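Local coordinates for protein alternansucrase (Leuconostoc mesenteroides, PDB 6HVG) that belongs to the glycoside hydrolase family 70 enzymes, with a TIM-barrel-type domain, a bound calcium ion and choline-binding-type repeats, at residues 452-457 against 475-480; 511-514 against 518-521; 559-562 against 566-569; 767-772 against 779-784; 1301-1306 against 1324-1329. All blocks are in the same frame, centred on the assembly; numbering follows the deposited sequence.

Contact 1 (452-457 against 475-480)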
# COMPACT_ATOMS: atom_id res chain seq x y z
N ASN A 452 -22.58 16.08 -23.21
CA ASN A 452 -21.61 14.99 -23.34
C ASN A 452 -22.28 13.70 -23.83
O ASN A 452 -21.74 13.02 -24.70
CB ASN A 452 -20.87 14.74 -22.03
CG ASN A 452 -19.87 15.84 -21.70
OD1 ASN A 452 -19.47 16.61 -22.56
ND2 ASN A 452 -19.45 15.90 -20.46
N TYR A 453 -23.45 13.40 -23.28
CA TYR A 453 -24.23 12.26 -23.74
C TYR A 453 -24.51 12.37 -25.23
O TYR A 453 -24.29 11.41 -25.95
CB TYR A 453 -25.56 12.18 -22.98
CG TYR A 453 -26.61 11.30 -23.63
CD1 TYR A 453 -26.65 9.93 -23.39
CD2 TYR A 453 -27.56 11.83 -24.46
CE1 TYR A 453 -27.63 9.13 -23.97
CE2 TYR A 453 -28.54 11.04 -25.05
CZ TYR A 453 -28.58 9.69 -24.80
OH TYR A 453 -29.55 8.94 -25.41
N LEU A 454 -24.97 13.53 -25.68
CA LEU A 454 -25.30 13.75 -27.08
C LEU A 454 -24.10 13.56 -27.98
O LEU A 454 -24.20 12.86 -28.99
CB LEU A 454 -25.87 15.15 -27.31
CG LEU A 454 -27.22 15.39 -26.66
CD1 LEU A 454 -27.56 16.86 -26.75
CD2 LEU A 454 -28.34 14.57 -27.29
N ASN A 455 -22.97 14.16 -27.61
CA ASN A 455 -21.74 14.00 -28.38
C ASN A 455 -21.25 12.54 -28.41
O ASN A 455 -20.80 12.06 -29.44
CB ASN A 455 -20.64 14.88 -27.83
CG ASN A 455 -20.91 16.34 -28.02
OD1 ASN A 455 -21.83 16.73 -28.73
ND2 ASN A 455 -20.12 17.17 -27.39
N PHE A 456 -21.34 11.83 -27.28
CA PHE A 456 -20.91 10.44 -27.21
C PHE A 456 -21.77 9.51 -28.09
O PHE A 456 -21.24 8.71 -28.86
CB PHE A 456 -20.92 9.97 -25.77
CG PHE A 456 -20.44 8.57 -25.57
CD1 PHE A 456 -19.09 8.30 -25.42
CD2 PHE A 456 -21.34 7.52 -25.44
CE1 PHE A 456 -18.65 7.01 -25.19
CE2 PHE A 456 -20.91 6.22 -25.23
CZ PHE A 456 -19.55 5.98 -25.13
N MET A 457 -23.09 9.61 -27.98
CA MET A 457 -24.00 8.77 -28.76
C MET A 457 -23.92 9.07 -30.25
O MET A 457 -23.98 8.15 -31.06
CB MET A 457 -25.44 8.95 -28.30
CG MET A 457 -25.71 8.48 -26.88
SD MET A 457 -25.83 6.70 -26.68
CE MET A 457 -24.37 6.41 -25.71
N LYS A 475 -33.04 24.19 -25.39
CA LYS A 475 -33.96 23.77 -26.44
C LYS A 475 -33.23 22.93 -27.49
O LYS A 475 -33.69 21.87 -27.86
CB LYS A 475 -34.58 25.00 -27.09
CG LYS A 475 -35.45 24.76 -28.32
CD LYS A 475 -36.91 24.57 -27.97
CE LYS A 475 -37.78 24.50 -29.22
NZ LYS A 475 -37.50 23.24 -29.98
N THR A 476 -32.07 23.42 -27.94
CA THR A 476 -31.25 22.72 -28.92
C THR A 476 -30.83 21.35 -28.42
O THR A 476 -30.88 20.39 -29.17
CB THR A 476 -30.00 23.53 -29.28
OG1 THR A 476 -30.38 24.80 -29.83
CG2 THR A 476 -29.13 22.77 -30.31
N LEU A 477 -30.42 21.25 -27.15
CA LEU A 477 -29.96 19.98 -26.59
C LEU A 477 -31.09 18.97 -26.52
O LEU A 477 -30.90 17.80 -26.87
CB LEU A 477 -29.37 20.19 -25.20
CG LEU A 477 -28.09 21.04 -25.11
CD1 LEU A 477 -27.85 21.38 -23.65
CD2 LEU A 477 -26.89 20.32 -25.68
N ASN A 478 -32.26 19.41 -26.10
CA ASN A 478 -33.44 18.54 -26.03
C ASN A 478 -33.90 18.06 -27.41
O ASN A 478 -34.29 16.91 -27.57
CB ASN A 478 -34.58 19.23 -25.28
CG ASN A 478 -34.30 19.38 -23.79
OD1 ASN A 478 -33.54 18.62 -23.24
ND2 ASN A 478 -34.92 20.34 -23.15
N ASP A 479 -33.86 18.95 -28.41
CA ASP A 479 -34.16 18.57 -29.80
C ASP A 479 -33.16 17.51 -30.28
O ASP A 479 -33.54 16.54 -30.95
CB ASP A 479 -34.09 19.78 -30.74
CG ASP A 479 -35.28 20.71 -30.61
OD1 ASP A 479 -36.27 20.34 -29.94
OD2 ASP A 479 -35.25 21.82 -31.20
N ALA A 480 -31.88 17.70 -29.94
CA ALA A 480 -30.83 16.77 -30.31
C ALA A 480 -30.96 15.43 -29.58
O ALA A 480 -30.60 14.40 -30.13
CB ALA A 480 -29.46 17.38 -30.04

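Contact 2 (511-514 against 518-521)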
# COMPACT_ATOMS: atom_id res chain seq x y z
N THR A 511 -17.15 7.49 -18.42
CA THR A 511 -16.52 8.70 -18.94
C THR A 511 -16.66 9.94 -18.04
O THR A 511 -15.78 10.79 -18.02
CB THR A 511 -17.16 9.02 -20.31
OG1 THR A 511 -16.76 8.03 -21.25
CG2 THR A 511 -16.74 10.37 -20.85
N GLN A 512 -17.77 10.04 -17.31
CA GLN A 512 -18.09 11.23 -16.53
C GLN A 512 -17.48 11.19 -15.13
O GLN A 512 -17.66 10.23 -14.39
CB GLN A 512 -19.60 11.37 -16.38
CG GLN A 512 -20.36 11.35 -17.69
CD GLN A 512 -19.96 12.50 -18.56
OE1 GLN A 512 -20.34 13.64 -18.29
NE2 GLN A 512 -19.18 12.23 -19.59
N ALA A 513 -16.79 12.27 -14.77
CA ALA A 513 -16.07 12.36 -13.50
C ALA A 513 -16.95 12.05 -12.29
O ALA A 513 -16.51 11.38 -11.35
CB ALA A 513 -15.42 13.73 -13.35
N ASN A 514 -18.18 12.55 -12.28
CA ASN A 514 -19.10 12.29 -11.18
C ASN A 514 -19.48 10.83 -11.05
O ASN A 514 -19.98 10.41 -10.03
CB ASN A 514 -20.35 13.15 -11.33
CG ASN A 514 -20.19 14.53 -10.76
OD1 ASN A 514 -19.29 14.80 -10.00
ND2 ASN A 514 -21.09 15.41 -11.11
N GLN A 518 -12.49 9.58 -10.41
CA GLN A 518 -11.96 10.94 -10.40
C GLN A 518 -12.56 11.79 -9.29
O GLN A 518 -11.90 12.67 -8.72
CB GLN A 518 -12.18 11.59 -11.75
CG GLN A 518 -11.42 10.90 -12.88
CD GLN A 518 -11.55 11.61 -14.20
OE1 GLN A 518 -12.27 12.61 -14.35
NE2 GLN A 518 -10.86 11.07 -15.20
N THR A 519 -13.81 11.50 -8.95
CA THR A 519 -14.46 12.15 -7.82
C THR A 519 -14.35 11.36 -6.53
O THR A 519 -15.02 11.68 -5.57
CB THR A 519 -15.94 12.43 -8.14
OG1 THR A 519 -16.58 11.23 -8.61
CG2 THR A 519 -16.03 13.50 -9.19
N GLU A 520 -13.52 10.32 -6.53
CA GLU A 520 -13.32 9.49 -5.33
C GLU A 520 -11.96 9.74 -4.65
O GLU A 520 -11.67 9.14 -3.63
CB GLU A 520 -13.48 7.99 -5.66
CG GLU A 520 -14.90 7.63 -6.04
CD GLU A 520 -15.10 6.15 -6.26
OE1 GLU A 520 -14.10 5.43 -6.31
OE2 GLU A 520 -16.26 5.72 -6.41
N ASP A 521 -11.14 10.62 -5.23
CA ASP A 521 -9.87 11.02 -4.65
C ASP A 521 -8.96 9.83 -4.33
O ASP A 521 -8.48 9.69 -3.22
CB ASP A 521 -10.14 11.85 -3.39
CG ASP A 521 -10.76 13.20 -3.71
OD1 ASP A 521 -10.74 13.64 -4.88
OD2 ASP A 521 -11.29 13.84 -2.76

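Contact 3 (559-562 against 566-569)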
# COMPACT_ATOMS: atom_id res chain seq x y z
N PRO A 559 -5.34 -2.53 20.20
CA PRO A 559 -5.00 -2.72 21.62
C PRO A 559 -4.67 -1.42 22.37
O PRO A 559 -5.28 -1.13 23.40
CB PRO A 559 -3.83 -3.69 21.57
CG PRO A 559 -4.11 -4.50 20.34
CD PRO A 559 -4.74 -3.59 19.36
N ILE A 560 -3.76 -0.62 21.81
CA ILE A 560 -3.34 0.60 22.49
C ILE A 560 -4.42 1.68 22.46
O ILE A 560 -4.30 2.68 23.14
CB ILE A 560 -2.01 1.18 21.93
CG1 ILE A 560 -2.15 1.65 20.47
CG2 ILE A 560 -0.88 0.16 22.05
CD1 ILE A 560 -0.96 2.44 19.96
N ASN A 561 -5.49 1.48 21.69
CA ASN A 561 -6.59 2.45 21.66
C ASN A 561 -7.91 1.80 21.87
O ASN A 561 -8.92 2.23 21.31
CB ASN A 561 -6.63 3.19 20.31
CG ASN A 561 -7.61 4.34 20.31
OD1 ASN A 561 -7.71 5.07 21.28
ND2 ASN A 561 -8.36 4.48 19.23
N ILE A 562 -7.93 0.74 22.68
CA ILE A 562 -9.15 -0.05 22.84
C ILE A 562 -10.28 0.82 23.39
O ILE A 562 -11.45 0.58 23.06
CB ILE A 562 -8.91 -1.30 23.71
CG1 ILE A 562 -10.12 -2.23 23.65
CG2 ILE A 562 -8.57 -0.89 25.13
CD1 ILE A 562 -9.88 -3.59 24.25
N LYS A 566 -6.95 7.49 22.35
CA LYS A 566 -5.97 8.02 21.41
C LYS A 566 -6.57 8.32 20.01
O LYS A 566 -5.82 8.38 19.03
CB LYS A 566 -4.81 7.04 21.23
CG LYS A 566 -4.14 6.55 22.51
CD LYS A 566 -2.89 5.75 22.15
CE LYS A 566 -2.18 5.14 23.34
NZ LYS A 566 -1.66 6.16 24.27
N ASP A 567 -7.88 8.55 19.93
CA ASP A 567 -8.56 8.82 18.63
C ASP A 567 -8.02 10.01 17.83
O ASP A 567 -8.05 10.00 16.60
CB ASP A 567 -10.06 9.02 18.82
CG ASP A 567 -10.84 7.71 18.94
OD1 ASP A 567 -10.35 6.66 18.50
OD2 ASP A 567 -11.96 7.74 19.48
N THR A 568 -7.51 11.02 18.52
CA THR A 568 -7.04 12.25 17.84
C THR A 568 -5.56 12.20 17.42
O THR A 568 -5.07 13.14 16.81
CB THR A 568 -7.23 13.49 18.74
OG1 THR A 568 -6.24 13.47 19.77
CG2 THR A 568 -8.63 13.51 19.38
N THR A 569 -4.87 11.12 17.76
CA THR A 569 -3.44 10.95 17.45
C THR A 569 -3.24 9.81 16.46
O THR A 569 -4.21 9.14 16.04
CB THR A 569 -2.64 10.63 18.72
OG1 THR A 569 -2.96 9.30 19.16
CG2 THR A 569 -2.94 11.62 19.83

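Contact 4 (767-772 against 779-784)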
# COMPACT_ATOMS: atom_id res chain seq x y z
N HIS A 767 11.82 -7.77 -14.30
CA HIS A 767 11.86 -8.51 -15.57
C HIS A 767 10.69 -8.13 -16.50
O HIS A 767 10.38 -8.85 -17.46
CB HIS A 767 11.89 -10.02 -15.29
CG HIS A 767 13.22 -10.52 -14.81
ND1 HIS A 767 13.70 -10.27 -13.54
CD2 HIS A 767 14.18 -11.25 -15.43
CE1 HIS A 767 14.90 -10.81 -13.40
NE2 HIS A 767 15.21 -11.42 -14.53
N GLY A 768 10.06 -6.98 -16.23
CA GLY A 768 9.00 -6.45 -17.09
C GLY A 768 7.70 -7.25 -17.13
O GLY A 768 6.90 -7.07 -18.05
N ILE A 769 7.48 -8.12 -16.15
CA ILE A 769 6.27 -8.95 -16.14
C ILE A 769 5.05 -8.17 -15.67
O ILE A 769 3.94 -8.38 -16.16
CB ILE A 769 6.50 -10.21 -15.29
CG1 ILE A 769 7.69 -10.96 -15.86
CG2 ILE A 769 5.23 -11.07 -15.28
CD1 ILE A 769 7.84 -12.38 -15.35
N ILE A 770 5.26 -7.25 -14.74
CA ILE A 770 4.24 -6.30 -14.34
C ILE A 770 4.91 -4.96 -14.19
O ILE A 770 6.15 -4.87 -14.13
CB ILE A 770 3.60 -6.68 -13.00
CG1 ILE A 770 4.67 -6.77 -11.90
CG2 ILE A 770 2.86 -7.99 -13.14
CD1 ILE A 770 4.11 -7.09 -10.53
N LYS A 771 4.11 -3.91 -14.09
CA LYS A 771 4.66 -2.57 -13.92
C LYS A 771 4.61 -2.10 -12.46
O LYS A 771 5.58 -1.57 -11.94
CB LYS A 771 3.94 -1.61 -14.86
CG LYS A 771 4.04 -2.09 -16.30
CD LYS A 771 3.44 -1.13 -17.32
CE LYS A 771 3.54 -1.68 -18.75
NZ LYS A 771 2.93 -3.03 -18.92
N ASN A 772 3.49 -2.36 -11.80
CA ASN A 772 3.26 -1.88 -10.42
C ASN A 772 3.01 -3.02 -9.45
O ASN A 772 2.48 -4.07 -9.83
CB ASN A 772 2.04 -0.97 -10.38
CG ASN A 772 2.29 0.39 -10.99
OD1 ASN A 772 3.22 0.57 -11.75
ND2 ASN A 772 1.44 1.35 -10.65
N PHE A 779 -1.62 -16.28 -13.03
CA PHE A 779 -0.81 -17.36 -12.47
C PHE A 779 0.40 -17.72 -13.32
O PHE A 779 1.47 -18.00 -12.76
CB PHE A 779 -1.64 -18.63 -12.23
CG PHE A 779 -2.20 -18.72 -10.85
CD1 PHE A 779 -1.36 -18.99 -9.76
CD2 PHE A 779 -3.57 -18.55 -10.62
CE1 PHE A 779 -1.88 -19.09 -8.48
CE2 PHE A 779 -4.08 -18.65 -9.34
CZ PHE A 779 -3.24 -18.91 -8.27
N ASP A 780 0.25 -17.75 -14.65
CA ASP A 780 1.39 -17.92 -15.56
C ASP A 780 2.42 -16.82 -15.37
O ASP A 780 3.61 -17.08 -15.38
CB ASP A 780 0.92 -17.97 -17.03
CG ASP A 780 -0.21 -18.96 -17.24
OD1 ASP A 780 -0.37 -19.48 -18.36
OD2 ASP A 780 -0.96 -19.23 -16.26
N GLN A 781 1.96 -15.59 -15.24
CA GLN A 781 2.84 -14.46 -15.01
C GLN A 781 3.61 -14.67 -13.71
O GLN A 781 4.82 -14.42 -13.65
CB GLN A 781 2.04 -13.15 -14.91
CG GLN A 781 1.80 -12.44 -16.24
CD GLN A 781 0.80 -11.32 -16.08
OE1 GLN A 781 -0.39 -11.58 -15.97
NE2 GLN A 781 1.27 -10.08 -16.05
N LEU A 782 2.92 -15.15 -12.68
CA LEU A 782 3.58 -15.48 -11.42
C LEU A 782 4.67 -16.56 -11.58
O LEU A 782 5.78 -16.41 -11.06
CB LEU A 782 2.57 -15.95 -10.40
CG LEU A 782 3.08 -16.33 -9.01
CD1 LEU A 782 3.92 -15.24 -8.39
CD2 LEU A 782 1.89 -16.65 -8.11
N ALA A 783 4.36 -17.62 -12.33
CA ALA A 783 5.29 -18.73 -12.56
C ALA A 783 6.59 -18.30 -13.24
O ALA A 783 7.67 -18.77 -12.86
CB ALA A 783 4.62 -19.83 -13.36
N GLN A 784 6.48 -17.44 -14.24
CA GLN A 784 7.65 -16.91 -14.96
C GLN A 784 8.53 -16.08 -14.05
O GLN A 784 9.76 -16.21 -14.08
CB GLN A 784 7.23 -16.01 -16.11
CG GLN A 784 6.52 -16.69 -17.27
CD GLN A 784 5.90 -15.68 -18.23
OE1 GLN A 784 6.12 -14.47 -18.12
NE2 GLN A 784 5.12 -16.18 -19.18

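Contact 5 (1301-1306 against 1324-1329)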
# COMPACT_ATOMS: atom_id res chain seq x y z
N VAL A 1301 -32.13 37.26 -8.92
CA VAL A 1301 -32.07 36.18 -9.90
C VAL A 1301 -32.37 34.83 -9.28
O VAL A 1301 -31.91 34.53 -8.19
CB VAL A 1301 -30.72 36.14 -10.59
CG1 VAL A 1301 -30.73 35.17 -11.75
CG2 VAL A 1301 -30.35 37.52 -11.09
N LYS A 1302 -33.17 34.03 -9.96
CA LYS A 1302 -33.53 32.69 -9.53
C LYS A 1302 -33.02 31.69 -10.57
O LYS A 1302 -32.74 32.08 -11.71
CB LYS A 1302 -35.04 32.57 -9.41
CG LYS A 1302 -35.65 33.56 -8.42
CD LYS A 1302 -37.12 33.34 -8.19
CE LYS A 1302 -37.93 33.65 -9.44
NZ LYS A 1302 -39.34 33.34 -9.13
N TYR A 1303 -32.92 30.42 -10.19
CA TYR A 1303 -32.52 29.38 -11.13
C TYR A 1303 -33.34 28.12 -10.94
O TYR A 1303 -33.65 27.77 -9.81
CB TYR A 1303 -31.04 29.04 -10.99
CG TYR A 1303 -30.62 27.85 -11.82
CD1 TYR A 1303 -30.27 27.99 -13.16
CD2 TYR A 1303 -30.57 26.58 -11.28
CE1 TYR A 1303 -29.91 26.89 -13.93
CE2 TYR A 1303 -30.20 25.50 -12.02
CZ TYR A 1303 -29.87 25.64 -13.34
OH TYR A 1303 -29.47 24.53 -14.04
N TYR A 1304 -33.71 27.48 -12.04
CA TYR A 1304 -34.44 26.23 -11.99
C TYR A 1304 -33.62 25.15 -12.70
O TYR A 1304 -33.14 25.35 -13.82
CB TYR A 1304 -35.81 26.40 -12.66
CG TYR A 1304 -36.79 27.15 -11.83
CD1 TYR A 1304 -36.75 28.55 -11.73
CD2 TYR A 1304 -37.78 26.48 -11.13
CE1 TYR A 1304 -37.66 29.24 -10.94
CE2 TYR A 1304 -38.70 27.16 -10.36
CZ TYR A 1304 -38.64 28.52 -10.26
OH TYR A 1304 -39.55 29.14 -9.46
N SER A 1305 -33.49 24.00 -12.05
CA SER A 1305 -32.71 22.88 -12.59
C SER A 1305 -33.41 22.16 -13.74
O SER A 1305 -34.60 22.40 -13.97
CB SER A 1305 -32.43 21.90 -11.48
OG SER A 1305 -33.64 21.42 -10.95
N ILE A 1306 -32.69 21.28 -14.43
CA ILE A 1306 -33.27 20.53 -15.55
C ILE A 1306 -34.49 19.71 -15.11
O ILE A 1306 -35.34 19.41 -15.92
CB ILE A 1306 -32.24 19.59 -16.20
CG1 ILE A 1306 -31.20 20.42 -16.91
CG2 ILE A 1306 -32.89 18.67 -17.21
CD1 ILE A 1306 -30.29 19.63 -17.83
N TYR A 1324 -22.31 30.10 -8.93
CA TYR A 1324 -23.21 30.98 -8.18
C TYR A 1324 -23.67 30.32 -6.88
O TYR A 1324 -23.71 29.09 -6.80
CB TYR A 1324 -24.44 31.30 -9.03
CG TYR A 1324 -24.09 31.83 -10.40
CD1 TYR A 1324 -23.87 30.96 -11.45
CD2 TYR A 1324 -23.96 33.19 -10.63
CE1 TYR A 1324 -23.54 31.42 -12.70
CE2 TYR A 1324 -23.64 33.67 -11.87
CZ TYR A 1324 -23.43 32.79 -12.90
OH TYR A 1324 -23.09 33.28 -14.14
N TYR A 1325 -24.02 31.13 -5.89
CA TYR A 1325 -24.67 30.62 -4.69
C TYR A 1325 -26.09 31.21 -4.56
O TYR A 1325 -26.28 32.42 -4.64
CB TYR A 1325 -23.86 30.95 -3.45
CG TYR A 1325 -24.55 30.51 -2.21
CD1 TYR A 1325 -24.75 29.16 -1.94
CD2 TYR A 1325 -25.07 31.42 -1.32
CE1 TYR A 1325 -25.44 28.75 -0.82
CE2 TYR A 1325 -25.76 31.01 -0.20
CZ TYR A 1325 -25.94 29.68 0.03
OH TYR A 1325 -26.60 29.26 1.16
N PHE A 1326 -27.07 30.34 -4.35
CA PHE A 1326 -28.44 30.74 -4.14
C PHE A 1326 -28.80 30.54 -2.68
O PHE A 1326 -28.67 29.43 -2.15
CB PHE A 1326 -29.39 29.92 -5.06
CG PHE A 1326 -29.28 30.30 -6.50
CD1 PHE A 1326 -28.22 29.86 -7.25
CD2 PHE A 1326 -30.21 31.12 -7.10
CE1 PHE A 1326 -28.10 30.22 -8.57
CE2 PHE A 1326 -30.09 31.48 -8.42
CZ PHE A 1326 -29.03 31.04 -9.16
N ASP A 1327 -29.28 31.61 -2.04
CA ASP A 1327 -29.60 31.61 -0.61
C ASP A 1327 -30.85 30.82 -0.26
O ASP A 1327 -31.52 30.26 -1.13
CB ASP A 1327 -29.67 33.06 -0.07
CG ASP A 1327 -30.80 33.90 -0.69
OD1 ASP A 1327 -31.86 33.34 -1.04
OD2 ASP A 1327 -30.63 35.14 -0.80
N LYS A 1328 -31.15 30.76 1.03
CA LYS A 1328 -32.34 30.07 1.51
C LYS A 1328 -33.62 30.55 0.83
O LYS A 1328 -34.51 29.75 0.55
CB LYS A 1328 -32.48 30.28 3.00
CG LYS A 1328 -31.45 29.60 3.91
CD LYS A 1328 -31.69 30.00 5.36
CE LYS A 1328 -31.90 31.52 5.58
NZ LYS A 1328 -32.12 31.89 7.00
N ASP A 1329 -33.69 31.84 0.54
CA ASP A 1329 -34.89 32.43 -0.11
C ASP A 1329 -35.03 32.12 -1.60
O ASP A 1329 -36.08 32.36 -2.18
CB ASP A 1329 -34.90 33.95 0.11
CG ASP A 1329 -35.07 34.32 1.60
OD1 ASP A 1329 -35.64 33.52 2.35
OD2 ASP A 1329 -34.63 35.41 2.00

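Contact 1 (452-457 against 475-480)
Leu-454 is the residue through which 452-457, on helix 447-462, reaches Leu-477 and Ala-480 on helix 474-495. The two helices follow one another in the chain, and Leu-454 reaches across with its two methyls; the CA atoms of Leu-454 and Ala-480 are 7.1 Å apart. Its CG stands beside the backbone N and opposite the carbonyl carbon (chi1 -66°), and chi2 of 170° then spreads CD1 to Leu-477 and CD2 to Ala-480. Leu-454 CD1 lies 3.5 Å from Leu-477 O and 3.7 Å from Leu-477 CD2, and also rests on the Ala-480 methyl, with CD1 to CB 3.8 Å. CD2 of Leu-454 is 3.6 Å from the carbonyl carbon C of Ala-480. The two leucines meet at a slant. Farther along, Asn-455 turns to the connecting loop, where its OD1 accepts from Tyr-468 N and Thr-466 OG1. Met-457 touches Ile-484 of helix 474-495 and lays its CG over one face of the Tyr-453 ring. Tyr-468 covers Leu-454 and Ala-480 from the loop. The helix pair, probably part of the family's domain IV, is thus joined here by van der Waals contact of one leucine with apolar side chains and backbone carbonyls, without a hydrogen bond.

Contact 2 (511-514 against 518-521)
Ala-513 and Gln-518 bring their backbones close across a short bend, where residues 513-514 and 518-519 have 3-10 geometry, with CA atoms 5.3 Å apart; in the next pair, Asn-514 CA and Thr-519 CA are 5.7 Å apart. Thr-519 supplies the polar link. Its OG1 sits between the backbone N and the carbonyl carbon (chi1 51°) and lies 2.7 Å from Ala-513 O, while the carbonyl of Asn-516, inside the bend, is also within reach of the same hydroxyl. The other branch, CG2, lies against the Ala-513 carbonyl and also touches Asn-514, whose side chain crosses that of Thr-519 at about a right angle, Asn-514 OD1 to Thr-519 CG2 3.6 Å. Gln-518 comes from across the bend with an extended chain and brings OE1 within 3.5 Å of Ala-513 CB, a van der Waals touch. Beyond the bend, Glu-520 binds Tyr-1192 OH and the backbone N of His-1255, Arg-1256 and Gly-1257, so this surface loop is held against a distant part of the chain. Thr-519 OG1 also accepts from Ala-1258 N. One hydroxyl, with a single proton for two carbonyls, thus links the bend to the chain at Ala-1258.

Contact 3 (559-562 against 566-569)
Asn-561 clasps the start of a type I beta turn, Lys-566 to Thr-569, using both ends of its amide, in the long loop between strands 534-537 and 580-582. Its CG lies opposite the backbone N (chi1 -171°), and the group is thrust at the turn with oxygen and nitrogen serving different residues. OD1 accepts from Lys-566 N at 2.8 Å, the donor standing above the carbonyl plane. ND2 donates a hydrogen bond to Asp-567 OD1 at 3.0 Å; that acceptor lies almost exactly in the amide plane, yet the carboxylate itself is turned nearly perpendicular to it, at 81°, and is met from above its own plane. The two side chains cross at about a right angle. Lys-566 instead runs past Asn-561 in the opposite direction, drawing its methylenes alongside Ile-560 O, with Lys-566 CE 3.3 Å from Ile-560 O. Both amide ends of this buried side chain are therefore engaged, and ND2 also donates to Gly-556 O, which fixes the amide's rotation. The bound calcium ion is about 12 Å from the Asn-561 side chain, beyond direct contact. The turn is closed by its own backbone bond, Thr-569 N to Lys-566 O, at 3.2 Å.

Contact 4 (767-772 against 779-784)
Ile-769 and Gln-781 form a mixed apolar and polar contact that pins a helix-to-helix connection onto the first turns of the helix it leads into: 767-772 follows helix 757-766, and 779-784 opens helix 779-793. Gly-768 ends the first helix in a Schellman motif, its positive phi turning the chain so that Ile-769 can face the second helix. CA atoms of Ile-769 and Gln-781 come to 6.6 Å. Gln-781 stretches past Ile-769 in the opposite direction, and its methylenes lie along the isoleucine, Ile-769 CG2 to Gln-781 CG 3.8 Å. At the far end of the amide, Gln-781 NE2 donates to Ile-769 O at 3.2 Å, the carbonyl oxygen lying in the amide plane while the donor is tilted 33° from the carbonyl plane. OE1 accepts from Thr-778 N, so the flat group is held at both its oxygen and its nitrogen. With CG1 opposite the carbonyl carbon (chi1 -58°), Ile-769 carries CD1 to the next helical turn, 3.8 Å from Gln-784 CB. Ile-770 adds a lighter touch, its CG2 3.9 Å from Gln-781 NE2. Within the surrounding fold, Ile-769 and Ile-770 rest on Met-764 of helix 757-766, Leu-782 meets Ile-760 of the same helix, and the His-767 ring stacks on Phe-788 farther along helix 779-793.

Contact 5 (1301-1306 against 1324-1329)
Phe-1326 sets its ring against the backbone of a strand of the neighbouring beta hairpin, at Val-1301 to Tyr-1303, among the short hairpins of the C-terminal part of the chain, with 1324-1329 in a cell-wall-binding-type repeat. Strand 1301-1304 pairs with 1294-1296, and 1324-1326 belongs to strand 1323-1326, which pairs with 1314-1317. The two cross almost at right angles, 93° between their directions, with their axes 8.7 Å apart at closest approach, and the contact is made by one side chain on the other strand's backbone and CB. Phe-1326 has CG beside its backbone N and opposite the carbonyl carbon (chi1 -71°), which points the ring at the other strand. Its leading atoms do the touching: CE2 lies 3.6 Å from Val-1301 O and 3.5 Å from Tyr-1303 N. Tyr-1303 starts toward Phe-1326 but then turns off, its CG opposite the backbone N (chi1 173°); it therefore offers its CB, and its own ring goes on to meet Phe-1294. Phe-1326 also touches Phe-1294 and Ile-1316, a small apolar cluster shared by both hairpins. Backbone bonds of Val-1301 with Met-1332 and of Tyr-1303 with Ala-1311 tie the same strand to the chain at 1311 and 1332. Between the two segments no hydrogen bond forms, and the closest apolar approach is Phe-1326 CZ to Tyr-1303 CB, 3.4 Å.

From the N terminus the five contacts follow in series; none nests in or crosses another. Contact 1 closes a 17-residue span holding the turn between helices 447-462 and 474-495. Contacts 2 and 3 close three-residue loops, contact 3 within the loop between strands 534-537 and 580-582. Contact 4 closes six residues between helices 757-766 and 779-793, and contact 5 a 17-residue span from one hairpin into the second strand of the next. Contacts 1 and 2 touch through a probable hydrogen bond, Asn-452 ND2 to Gln-512 OE1, tying the helix pair to the loop after helix 499-511. Contact 5 returns to within about 6 Å of contact 1 between nearest atoms, and Gln-385 bonds to both.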